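Local coordinates for 49 protein (Murid herpesvirus 4, PDB 6A4V) that probably interacts with the host poly(ADP-ribose) polymerase 1 and thereby facilitates replication of this gammaherpesvirus, at residues I98-L101 and T102-R106; K112-R115 and I116-Y119; L220-W223 and V224-K228. All coordinates share one frame; numbering follows the deposited sequence.

Contact 1 (I98-L101 and T102-R106); sequences IRHL and TLLER
The carbonyl oxygen of Arg99 is gripped twice, by the amide of Leu103 and by the hydroxyl of Thr102, in the last turns of helix 89-104 of a predominantly helical protein. The amide makes the usual i to i+4 helix bond, Leu103 N to Arg99 O at 3.0 Å, and it is nearly straight, with an N-H...O angle of 179°. The hydroxyl adds a short i to i+3 bond, Thr102 OG1 to Arg99 O at 2.5 Å, arriving 23° out of the carbonyl plane. Its first torsion explains the reach: with chi1 at 56° the oxygen sits between the backbone N and the carbonyl carbon and bends back over the preceding turn, which leaves the methyl CG2 near the carbonyl oxygen of Ile98. The threonine hydroxyl thus has an acceptor within its own helix, one turn back.

Leu101 O is likewise shared: it accepts Glu105 N at 3.1 Å and also, weakly, Leu104 N.

On another side of the helix the imidazole of His100 lies obliquely to two leucine methyls, CD1 of Leu103 and CD1 of Leu104. Its NE2 is hydrogen-bonded to the carbonyl oxygen of Gly216, so the ring joins this turn to helix 213-235, which Leu104 also touches. Arg99 reaches out of the subunit to a salt bridge with Glu300 of the second subunit, while the carboxylate of Glu105 pairs with Lys121 of helix 111-126. Within the turn, the closer methyl contact of the imidazole is His100 CD2 to Leu104 CD1, 4.2 Å.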
ATOM      1  N   ILE B  98     -25.275  -4.311   4.853  1.00 40.29           N
ATOM      2  CA  ILE B  98     -26.371  -3.412   4.830  1.00 39.69           C
ATOM      3  C   ILE B  98     -26.727  -2.990   3.404  1.00 44.91           C
ATOM      4  O   ILE B  98     -27.887  -2.579   3.192  1.00 43.14           O
ATOM      5  CB  ILE B  98     -26.127  -2.088   5.580  1.00 36.39           C
ATOM      6  CG1 ILE B  98     -26.132  -2.303   7.081  1.00 32.64           C
ATOM      7  CG2 ILE B  98     -27.211  -1.126   5.142  1.00 33.47           C
ATOM      8  CD1 ILE B  98     -25.673  -1.121   7.916  1.00 35.02           C
ATOM      9  N   ARG B  99     -25.717  -2.827   2.543  1.00 48.03           N
ATOM     10  CA  ARG B  99     -25.952  -2.338   1.186  1.00 52.34           C
ATOM     11  C   ARG B  99     -26.609  -3.457   0.404  1.00 47.54           C
ATOM     12  O   ARG B  99     -27.626  -3.243  -0.276  1.00 60.39           O
ATOM     13  CB  ARG B  99     -24.681  -1.868   0.462  1.00 64.21           C
ATOM     14  CG  ARG B  99     -24.631  -0.362   0.221  1.00 70.49           C
ATOM     15  CD  ARG B  99     -23.420   0.174  -0.544  1.00 78.91           C
ATOM     16  NE  ARG B  99     -22.176   0.233   0.232  1.00 71.92           N
ATOM     17  CZ  ARG B  99     -21.167  -0.637   0.124  1.00 62.09           C
ATOM     18  NH1 ARG B  99     -21.173  -1.547  -0.834  1.00 52.68           N
ATOM     19  NH2 ARG B  99     -20.114  -0.553   0.928  1.00 64.33           N
ATOM     20  N   HIS B 100     -26.021  -4.647   0.495  1.00 38.83           N
ATOM     21  CA  HIS B 100     -26.598  -5.836  -0.132  1.00 44.82           C
ATOM     22  C   HIS B 100     -28.038  -6.111   0.313  1.00 56.98           C
ATOM     23  O   HIS B 100     -28.826  -6.618  -0.470  1.00 58.59           O
ATOM     24  CB  HIS B 100     -25.807  -7.050   0.269  1.00 51.16           C
ATOM     25  CG  HIS B 100     -26.027  -8.131  -0.694  1.00 48.93           C
ATOM     26  ND1 HIS B 100     -25.684  -7.950  -1.985  1.00 45.71           N
ATOM     27  CD2 HIS B 100     -26.519  -9.387  -0.573  1.00 55.10           C
ATOM     28  CE1 HIS B 100     -25.915  -9.066  -2.664  1.00 54.69           C
ATOM     29  NE2 HIS B 100     -26.471  -9.967  -1.829  1.00 52.88           N
ATOM     30  N   LEU B 101     -28.369  -5.790   1.574  1.00 58.09           N
ATOM     31  CA  LEU B 101     -29.720  -6.014   2.095  1.00 61.17           C
ATOM     32  C   LEU B 101     -30.699  -5.055   1.397  1.00 69.86           C
ATOM     33  O   LEU B 101     -31.766  -5.508   0.967  1.00 59.91           O
ATOM     34  CB  LEU B 101     -29.778  -5.858   3.626  1.00 58.95           C
ATOM     35  CG  LEU B 101     -29.034  -6.931   4.442  1.00 59.07           C
ATOM     36  CD1 LEU B 101     -28.861  -6.482   5.887  1.00 58.86           C
ATOM     37  CD2 LEU B 101     -29.743  -8.287   4.412  1.00 56.00           C
ATOM     38  N   THR B 102     -30.353  -3.756   1.304  1.00 70.02           N
ATOM     39  CA  THR B 102     -31.218  -2.768   0.662  1.00 69.72           C
ATOM     40  C   THR B 102     -31.443  -3.205  -0.796  1.00 67.08           C
ATOM     41  O   THR B 102     -32.562  -3.288  -1.255  1.00 69.68           O
ATOM     42  CB  THR B 102     -30.680  -1.335   0.749  1.00 69.87           C
ATOM     43  OG1 THR B 102     -29.398  -1.474   0.153  1.00 67.65           O
ATOM     44  CG2 THR B 102     -30.606  -0.731   2.142  1.00 66.18           C
ATOM     45  N   LEU B 103     -30.378  -3.587  -1.486  1.00 60.15           N
ATOM     46  CA  LEU B 103     -30.505  -4.143  -2.804  1.00 62.13           C
ATOM     47  C   LEU B 103     -31.520  -5.294  -2.835  1.00 68.04           C
ATOM     48  O   LEU B 103     -32.247  -5.440  -3.811  1.00 59.49           O
ATOM     49  CB  LEU B 103     -29.135  -4.641  -3.265  1.00 68.78           C
ATOM     50  CG  LEU B 103     -29.128  -5.458  -4.558  1.00 79.25           C
ATOM     51  CD1 LEU B 103     -27.705  -5.583  -5.083  1.00 83.88           C
ATOM     52  CD2 LEU B 103     -29.755  -6.843  -4.381  1.00 76.81           C
ATOM     53  N   LEU B 104     -31.500  -6.183  -1.831  1.00 74.16           N
ATOM     54  CA  LEU B 104     -32.377  -7.363  -1.880  1.00 63.44           C
ATOM     55  C   LEU B 104     -33.839  -6.902  -1.771  1.00 63.29           C
ATOM     56  O   LEU B 104     -34.717  -7.579  -2.323  1.00 51.20           O
ATOM     57  CB  LEU B 104     -32.025  -8.374  -0.777  1.00 66.02           C
ATOM     58  CG  LEU B 104     -30.789  -9.251  -1.011  1.00 69.42           C
ATOM     59  CD1 LEU B 104     -30.571 -10.192   0.156  1.00 73.31           C
ATOM     60  CD2 LEU B 104     -30.861 -10.043  -2.308  1.00 62.16           C
ATOM     61  N   GLU B 105     -34.081  -5.756  -1.100  1.00 47.94           N
ATOM     62  CA  GLU B 105     -35.410  -5.151  -0.993  1.00 56.40           C
ATOM     63  C   GLU B 105     -36.049  -4.823  -2.355  1.00 72.29           C
ATOM     64  O   GLU B 105     -37.240  -4.561  -2.412  1.00 78.80           O
ATOM     65  CB  GLU B 105     -35.405  -3.785  -0.317  1.00 55.16           C
ATOM     66  CG  GLU B 105     -34.817  -3.739   1.074  1.00 57.89           C
ATOM     67  CD  GLU B 105     -35.230  -2.438   1.739  1.00 62.40           C
ATOM     68  OE1 GLU B 105     -36.324  -1.928   1.382  1.00 69.44           O
ATOM     69  OE2 GLU B 105     -34.485  -1.937   2.589  1.00 68.87           O
ATOM     70  N   ARG B 106     -35.253  -4.733  -3.424  1.00 82.04           N
ATOM     71  CA  ARG B 106     -35.802  -4.518  -4.766  1.00 88.19           C
ATOM     72  C   ARG B 106     -36.515  -5.801  -5.206  1.00 88.92           C
ATOM     73  O   ARG B 106     -37.312  -5.789  -6.138  1.00 94.20           O
ATOM     74  CB  ARG B 106     -34.703  -4.140  -5.768  1.00 91.62           C
ATOM     75  CG  ARG B 106     -34.061  -2.776  -5.542  1.00 92.26           C
ATOM     76  CD  ARG B 106     -32.619  -2.760  -6.034  1.00 97.99           C
ATOM     77  NE  ARG B 106     -32.012  -1.431  -6.013  1.00106.71           N
ATOM     78  CZ  ARG B 106     -31.322  -0.889  -7.016  1.00106.08           C
ATOM     79  NH1 ARG B 106     -30.934  -1.635  -8.039  1.00 91.89           N
ATOM     80  NH2 ARG B 106     -31.023   0.401  -6.988  1.00101.55           N
TER

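Contact 2 (K112-R115 and I116-Y119); sequences KFQR and ILDY
Gln114 and Asp118, one turn apart on helix 111-126, meet through their polar ends in an i to i+4 side-chain pair. The link is weak: Gln114 NE2 lies 2.7 Å from Asp118 OD1, but the N-H...O angle is only 126°, and the amide and carboxylate planes are turned 52° against each other. The glutamine chain bends at chi2 (54°), which carries its amide forward along the helix, toward Asp118, instead of letting it run straight out. Underneath, the backbone bond from Asp118 N to Gln114 O is sound at 2.9 Å, so the same two residues are joined at both levels.

An apolar pair, Phe113 and Leu117, repeats the i to i+4 spacing on the buried side. Methyl CD1 of Leu117 comes obliquely to the phenyl ring, 3.4 Å from Phe113 CD1 and 3.6 Å from Phe113 CE1, a close contact. The first torsion of the leucine sets CG back over Phe113 O, and the extended chi2 carries CD1 on to the ring.

Further out, neighbouring parts of the fold hold both pairs in position. The other end of the glutamine amide, OE1, is hydrogen-bonded to the hydroxyl of Ser108 in the preceding loop, which helps to fix how the amide is rotated. Leu142 of helix 131-146 packs against Phe113, Ile116 and Leu117, and Leu117 also touches helix 89-104. At the C-terminal end of segment 116-119, Tyr119 sends its OH to OD1 of Asp134, while its CB rests 3.4 Å from Arg115 O.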
ATOM      1  N   LYS B 112     -42.805 -11.004   4.519  1.00 76.87           N
ATOM      2  CA  LYS B 112     -41.997 -11.645   5.559  1.00 70.18           C
ATOM      3  C   LYS B 112     -40.535 -11.347   5.207  1.00 62.25           C
ATOM      4  O   LYS B 112     -39.837 -10.699   5.992  1.00 77.50           O
ATOM      5  CB  LYS B 112     -42.275 -13.143   5.727  1.00 71.94           C
ATOM      6  CG  LYS B 112     -41.901 -13.697   7.102  1.00 77.06           C
ATOM      7  CD  LYS B 112     -41.624 -15.209   7.147  1.00 80.55           C
ATOM      8  CE  LYS B 112     -41.258 -15.700   8.537  1.00 81.08           C
ATOM      9  NZ  LYS B 112     -40.281 -16.820   8.513  1.00 75.82           N
ATOM     10  N   PHE B 113     -40.120 -11.756   4.002  1.00 56.97           N
ATOM     11  CA  PHE B 113     -38.798 -11.408   3.418  1.00 55.91           C
ATOM     12  C   PHE B 113     -38.424  -9.961   3.733  1.00 54.50           C
ATOM     13  O   PHE B 113     -37.297  -9.662   4.140  1.00 60.74           O
ATOM     14  CB  PHE B 113     -38.818 -11.594   1.907  1.00 59.45           C
ATOM     15  CG  PHE B 113     -37.497 -11.914   1.268  1.00 57.25           C
ATOM     16  CD1 PHE B 113     -36.668 -10.903   0.823  1.00 53.20           C
ATOM     17  CD2 PHE B 113     -37.143 -13.229   1.013  1.00 61.75           C
ATOM     18  CE1 PHE B 113     -35.457 -11.205   0.221  1.00 62.71           C
ATOM     19  CE2 PHE B 113     -35.943 -13.532   0.383  1.00 62.96           C
ATOM     20  CZ  PHE B 113     -35.097 -12.519   0.006  1.00 67.52           C
ATOM     21  N   GLN B 114     -39.388  -9.054   3.617  1.00 49.79           N
ATOM     22  CA  GLN B 114     -39.078  -7.671   3.904  1.00 56.06           C
ATOM     23  C   GLN B 114     -38.722  -7.548   5.388  1.00 46.68           C
ATOM     24  O   GLN B 114     -37.727  -6.936   5.719  1.00 59.11           O
ATOM     25  CB  GLN B 114     -40.194  -6.716   3.464  1.00 59.70           C
ATOM     26  CG  GLN B 114     -39.876  -5.224   3.686  1.00 75.07           C
ATOM     27  CD  GLN B 114     -38.570  -4.753   3.074  1.00 77.71           C
ATOM     28  OE1 GLN B 114     -38.205  -5.121   1.950  1.00 73.80           O
ATOM     29  NE2 GLN B 114     -37.838  -3.939   3.822  1.00 61.82           N
ATOM     30  N   ARG B 115     -39.514  -8.156   6.279  1.00 52.40           N
ATOM     31  CA  ARG B 115     -39.408  -7.883   7.767  1.00 54.97           C
ATOM     32  C   ARG B 115     -38.043  -8.316   8.348  1.00 46.54           C
ATOM     33  O   ARG B 115     -37.568  -7.759   9.342  1.00 45.12           O
ATOM     34  CB  ARG B 115     -40.574  -8.558   8.497  1.00 63.54           C
ATOM     35  CG  ARG B 115     -41.529  -7.578   9.170  1.00 73.81           C
ATOM     36  CD  ARG B 115     -42.694  -8.277   9.865  1.00 82.43           C
ATOM     37  NE  ARG B 115     -43.776  -8.643   8.950  1.00 85.38           N
ATOM     38  CZ  ARG B 115     -44.042  -9.877   8.501  1.00 85.74           C
ATOM     39  NH1 ARG B 115     -43.250 -10.896   8.786  1.00 84.86           N
ATOM     40  NH2 ARG B 115     -45.109 -10.086   7.748  1.00 85.01           N
ATOM     41  N   ILE B 116     -37.434  -9.308   7.699  1.00 37.46           N
ATOM     42  CA  ILE B 116     -36.217  -9.934   8.080  1.00 44.69           C
ATOM     43  C   ILE B 116     -35.065  -9.012   7.634  1.00 46.50           C
ATOM     44  O   ILE B 116     -34.271  -8.541   8.477  1.00 51.09           O
ATOM     45  CB  ILE B 116     -36.181 -11.339   7.444  1.00 41.21           C
ATOM     46  CG1 ILE B 116     -37.250 -12.298   7.996  1.00 46.63           C
ATOM     47  CG2 ILE B 116     -34.825 -11.951   7.577  1.00 39.99           C
ATOM     48  CD1 ILE B 116     -37.356 -13.626   7.203  1.00 44.33           C
ATOM     49  N   LEU B 117     -35.081  -8.658   6.344  1.00 43.06           N
ATOM     50  CA  LEU B 117     -34.254  -7.583   5.733  1.00 37.29           C
ATOM     51  C   LEU B 117     -34.214  -6.388   6.680  1.00 36.27           C
ATOM     52  O   LEU B 117     -33.165  -5.987   7.219  1.00 32.35           O
ATOM     53  CB  LEU B 117     -34.824  -7.276   4.339  1.00 38.06           C
ATOM     54  CG  LEU B 117     -34.586  -8.390   3.311  1.00 43.99           C
ATOM     55  CD1 LEU B 117     -35.148  -8.050   1.928  1.00 52.81           C
ATOM     56  CD2 LEU B 117     -33.138  -8.716   3.178  1.00 41.65           C
ATOM     57  N   ASP B 118     -35.376  -5.912   7.086  1.00 39.23           N
ATOM     58  CA  ASP B 118     -35.332  -4.792   7.998  1.00 42.54           C
ATOM     59  C   ASP B 118     -34.590  -5.192   9.275  1.00 43.28           C
ATOM     60  O   ASP B 118     -33.841  -4.395   9.798  1.00 46.39           O
ATOM     61  CB  ASP B 118     -36.735  -4.263   8.315  1.00 49.12           C
ATOM     62  CG  ASP B 118     -37.531  -3.989   7.058  1.00 49.45           C
ATOM     63  OD1 ASP B 118     -37.054  -3.159   6.245  1.00 58.08           O
ATOM     64  OD2 ASP B 118     -38.541  -4.704   6.840  1.00 59.92           O
ATOM     65  N   TYR B 119     -34.823  -6.421   9.770  1.00 38.15           N
ATOM     66  CA  TYR B 119     -34.297  -6.840  11.070  1.00 38.01           C
ATOM     67  C   TYR B 119     -32.757  -6.981  10.995  1.00 28.24           C
ATOM     68  O   TYR B 119     -31.990  -6.444  11.853  1.00 30.15           O
ATOM     69  CB  TYR B 119     -35.035  -8.106  11.554  1.00 40.63           C
ATOM     70  CG  TYR B 119     -34.234  -9.027  12.450  1.00 40.98           C
ATOM     71  CD1 TYR B 119     -34.160  -8.835  13.815  1.00 45.79           C
ATOM     72  CD2 TYR B 119     -33.485 -10.047  11.913  1.00 42.32           C
ATOM     73  CE1 TYR B 119     -33.382  -9.649  14.620  1.00 55.20           C
ATOM     74  CE2 TYR B 119     -32.718 -10.875  12.697  1.00 50.57           C
ATOM     75  CZ  TYR B 119     -32.674 -10.691  14.058  1.00 48.08           C
ATOM     76  OH  TYR B 119     -31.902 -11.573  14.751  1.00 61.67           O
TER

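Contact 3 (L220-W223 and V224-K228); sequences LVYW and VSVFK
Val224, Trp223 and Val226 carry most of this contact, a buried run of i to i+3 and i to i+4 neighbours in the middle of helix 213-235. Val226 sets its two methyls against different aromatic rings. Its CG2 stands over one face of Tyr222 in a CH-pi contact, 4.2 Å from the ring centroid and 18° off the ring normal. Its other branch serves Trp223: CG1 meets Trp223 CZ3 at 4.2 Å, and the two side chains run side by side in the same direction. Trp223 CE3 lies 4.1 Å from Val226 CB, an oblique approach to the indole. The division follows from chi1 near 171°, which puts CG1 anti to the backbone N and CG2 beside the N, anti to the carbonyl carbon.

Val224 CG2 lies 3.4 Å from Leu220 O, which accepts Val224 N at 2.9 Å; the same methyl meets Leu220 CD1 at 4.2 Å, at an oblique crossing.

The polar counterpoint is Ser225, whose hydroxyl and amide both bind the carbonyl oxygen of Val221 and reach it from opposite faces of its plane. The hydroxyl bond, Ser225 OG to Val221 O, measures 2.7 Å and comes from 39° out of that plane.

Side chains of the two segments touch helices 131-146, 161-168, 195-203 and 89-104, and Tyr222 OH is hydrogen-bonded to Phe198 O. Along the backbone, Val226 N reaches Tyr222 O at 2.8 Å.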
ATOM      1  N   LEU B 220     -25.240 -13.028  -0.284  1.00 54.26           N
ATOM      2  CA  LEU B 220     -25.483 -12.661   1.113  1.00 50.09           C
ATOM      3  C   LEU B 220     -24.769 -13.642   2.028  1.00 47.97           C
ATOM      4  O   LEU B 220     -24.216 -13.283   3.067  1.00 46.05           O
ATOM      5  CB  LEU B 220     -26.962 -12.721   1.443  1.00 47.04           C
ATOM      6  CG  LEU B 220     -27.256 -12.387   2.901  1.00 49.99           C
ATOM      7  CD1 LEU B 220     -26.556 -11.096   3.312  1.00 55.40           C
ATOM      8  CD2 LEU B 220     -28.753 -12.269   3.129  1.00 46.75           C
ATOM      9  N   VAL B 221     -24.836 -14.906   1.625  1.00 46.77           N
ATOM     10  CA  VAL B 221     -24.355 -15.956   2.413  1.00 44.93           C
ATOM     11  C   VAL B 221     -22.861 -15.760   2.554  1.00 47.52           C
ATOM     12  O   VAL B 221     -22.303 -15.928   3.635  1.00 56.41           O
ATOM     13  CB  VAL B 221     -24.634 -17.329   1.778  1.00 43.62           C
ATOM     14  CG1 VAL B 221     -23.604 -18.347   2.225  1.00 50.75           C
ATOM     15  CG2 VAL B 221     -26.024 -17.818   2.074  1.00 43.92           C
ATOM     16  N   TYR B 222     -22.238 -15.541   1.401  1.00 49.25           N
ATOM     17  CA  TYR B 222     -20.783 -15.495   1.277  1.00 49.56           C
ATOM     18  C   TYR B 222     -20.278 -14.333   2.139  1.00 49.42           C
ATOM     19  O   TYR B 222     -19.376 -14.497   2.905  1.00 57.96           O
ATOM     20  CB  TYR B 222     -20.425 -15.329  -0.202  1.00 41.87           C
ATOM     21  CG  TYR B 222     -18.990 -15.008  -0.526  1.00 44.63           C
ATOM     22  CD1 TYR B 222     -18.081 -16.019  -0.807  1.00 40.00           C
ATOM     23  CD2 TYR B 222     -18.550 -13.699  -0.625  1.00 38.26           C
ATOM     24  CE1 TYR B 222     -16.776 -15.733  -1.165  1.00 38.91           C
ATOM     25  CE2 TYR B 222     -17.250 -13.399  -1.007  1.00 42.80           C
ATOM     26  CZ  TYR B 222     -16.348 -14.424  -1.251  1.00 42.71           C
ATOM     27  OH  TYR B 222     -15.047 -14.176  -1.610  1.00 35.92           O
ATOM     28  N   TRP B 223     -20.937 -13.181   2.037  1.00 44.42           N
ATOM     29  CA  TRP B 223     -20.513 -12.045   2.815  1.00 51.07           C
ATOM     30  C   TRP B 223     -20.817 -12.205   4.301  1.00 51.02           C
ATOM     31  O   TRP B 223     -20.103 -11.647   5.125  1.00 45.65           O
ATOM     32  CB  TRP B 223     -21.071 -10.739   2.270  1.00 50.68           C
ATOM     33  CG  TRP B 223     -20.349 -10.373   1.016  1.00 49.60           C
ATOM     34  CD1 TRP B 223     -20.835 -10.417  -0.255  1.00 53.89           C
ATOM     35  CD2 TRP B 223     -18.989  -9.944   0.903  1.00 51.16           C
ATOM     36  NE1 TRP B 223     -19.880 -10.032  -1.147  1.00 45.87           N
ATOM     37  CE2 TRP B 223     -18.739  -9.716  -0.464  1.00 55.02           C
ATOM     38  CE3 TRP B 223     -17.991  -9.623   1.825  1.00 51.54           C
ATOM     39  CZ2 TRP B 223     -17.502  -9.260  -0.931  1.00 51.72           C
ATOM     40  CZ3 TRP B 223     -16.786  -9.146   1.370  1.00 37.64           C
ATOM     41  CH2 TRP B 223     -16.530  -9.018   0.008  1.00 50.93           C
ATOM     42  N   VAL B 224     -21.823 -12.997   4.656  1.00 48.89           N
ATOM     43  CA  VAL B 224     -22.041 -13.219   6.055  1.00 46.86           C
ATOM     44  C   VAL B 224     -20.870 -14.074   6.551  1.00 40.56           C
ATOM     45  O   VAL B 224     -20.335 -13.838   7.585  1.00 45.43           O
ATOM     46  CB  VAL B 224     -23.394 -13.906   6.344  1.00 48.47           C
ATOM     47  CG1 VAL B 224     -23.345 -14.738   7.604  1.00 50.12           C
ATOM     48  CG2 VAL B 224     -24.544 -12.929   6.447  1.00 46.18           C
ATOM     49  N   SER B 225     -20.544 -15.117   5.804  1.00 37.19           N
ATOM     50  CA  SER B 225     -19.484 -16.001   6.141  1.00 43.87           C
ATOM     51  C   SER B 225     -18.184 -15.184   6.284  1.00 43.96           C
ATOM     52  O   SER B 225     -17.502 -15.328   7.232  1.00 40.18           O
ATOM     53  CB  SER B 225     -19.304 -17.107   5.133  1.00 42.76           C
ATOM     54  OG  SER B 225     -20.548 -17.658   4.677  1.00 46.04           O
ATOM     55  N   VAL B 226     -17.859 -14.376   5.282  1.00 38.53           N
ATOM     56  CA  VAL B 226     -16.674 -13.578   5.320  1.00 37.99           C
ATOM     57  C   VAL B 226     -16.733 -12.676   6.550  1.00 33.43           C
ATOM     58  O   VAL B 226     -15.766 -12.521   7.254  1.00 37.53           O
ATOM     59  CB  VAL B 226     -16.469 -12.721   4.060  1.00 34.70           C
ATOM     60  CG1 VAL B 226     -15.315 -11.758   4.281  1.00 38.55           C
ATOM     61  CG2 VAL B 226     -16.243 -13.561   2.834  1.00 31.81           C
ATOM     62  N   PHE B 227     -17.861 -12.047   6.788  1.00 29.59           N
ATOM     63  CA  PHE B 227     -17.924 -11.172   7.967  1.00 33.74           C
ATOM     64  C   PHE B 227     -17.585 -11.915   9.269  1.00 34.62           C
ATOM     65  O   PHE B 227     -17.063 -11.291  10.259  1.00 36.87           O
ATOM     66  CB  PHE B 227     -19.317 -10.567   8.077  1.00 29.21           C
ATOM     67  CG  PHE B 227     -19.502  -9.612   9.223  1.00 28.95           C
ATOM     68  CD1 PHE B 227     -18.867  -8.380   9.211  1.00 31.21           C
ATOM     69  CD2 PHE B 227     -20.390  -9.879  10.241  1.00 34.10           C
ATOM     70  CE1 PHE B 227     -19.029  -7.508  10.274  1.00 38.01           C
ATOM     71  CE2 PHE B 227     -20.573  -8.985  11.293  1.00 37.05           C
ATOM     72  CZ  PHE B 227     -19.890  -7.794  11.307  1.00 34.78           C
ATOM     73  N   LYS B 228     -18.019 -13.186   9.364  1.00 37.98           N
ATOM     74  CA  LYS B 228     -17.896 -13.935  10.616  1.00 45.57           C
ATOM     75  C   LYS B 228     -16.410 -14.271  10.762  1.00 43.25           C
ATOM     76  O   LYS B 228     -15.859 -14.091  11.866  1.00 33.80           O
ATOM     77  CB  LYS B 228     -18.892 -15.104  10.699  1.00 50.83           C
ATOM     78  CG  LYS B 228     -18.508 -16.294  11.590  1.00 55.76           C
ATOM     79  CD  LYS B 228     -19.027 -16.209  13.025  1.00 61.07           C
ATOM     80  CE  LYS B 228     -19.043 -17.530  13.775  1.00 68.33           C
ATOM     81  NZ  LYS B 228     -20.195 -18.391  13.419  1.00 67.68           N
TER

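How the contacts relate
The three contacts illustrate how single helical turns build a bundle: each is local, yet side chains from neighbouring turns pack against one another between the helices. Contact 1 touches both others. Against contact 2, whose centre is about 11 Å away, the closest apolar meeting is Leu101 CD2 to Leu117 CD2 at 3.6 Å, between consecutive helices of the chain. Against contact 3, about 14 Å centre to centre, Leu104 CD1 lies 4.1 Å from Leu220 CD2. Contacts 2 and 3 do not touch, their nearest atoms being about 6 Å apart, although Leu142 of helix 131-146 packs on residues of both. Contact 1 alone meets the second subunit, among others through Arg99 and Arg106.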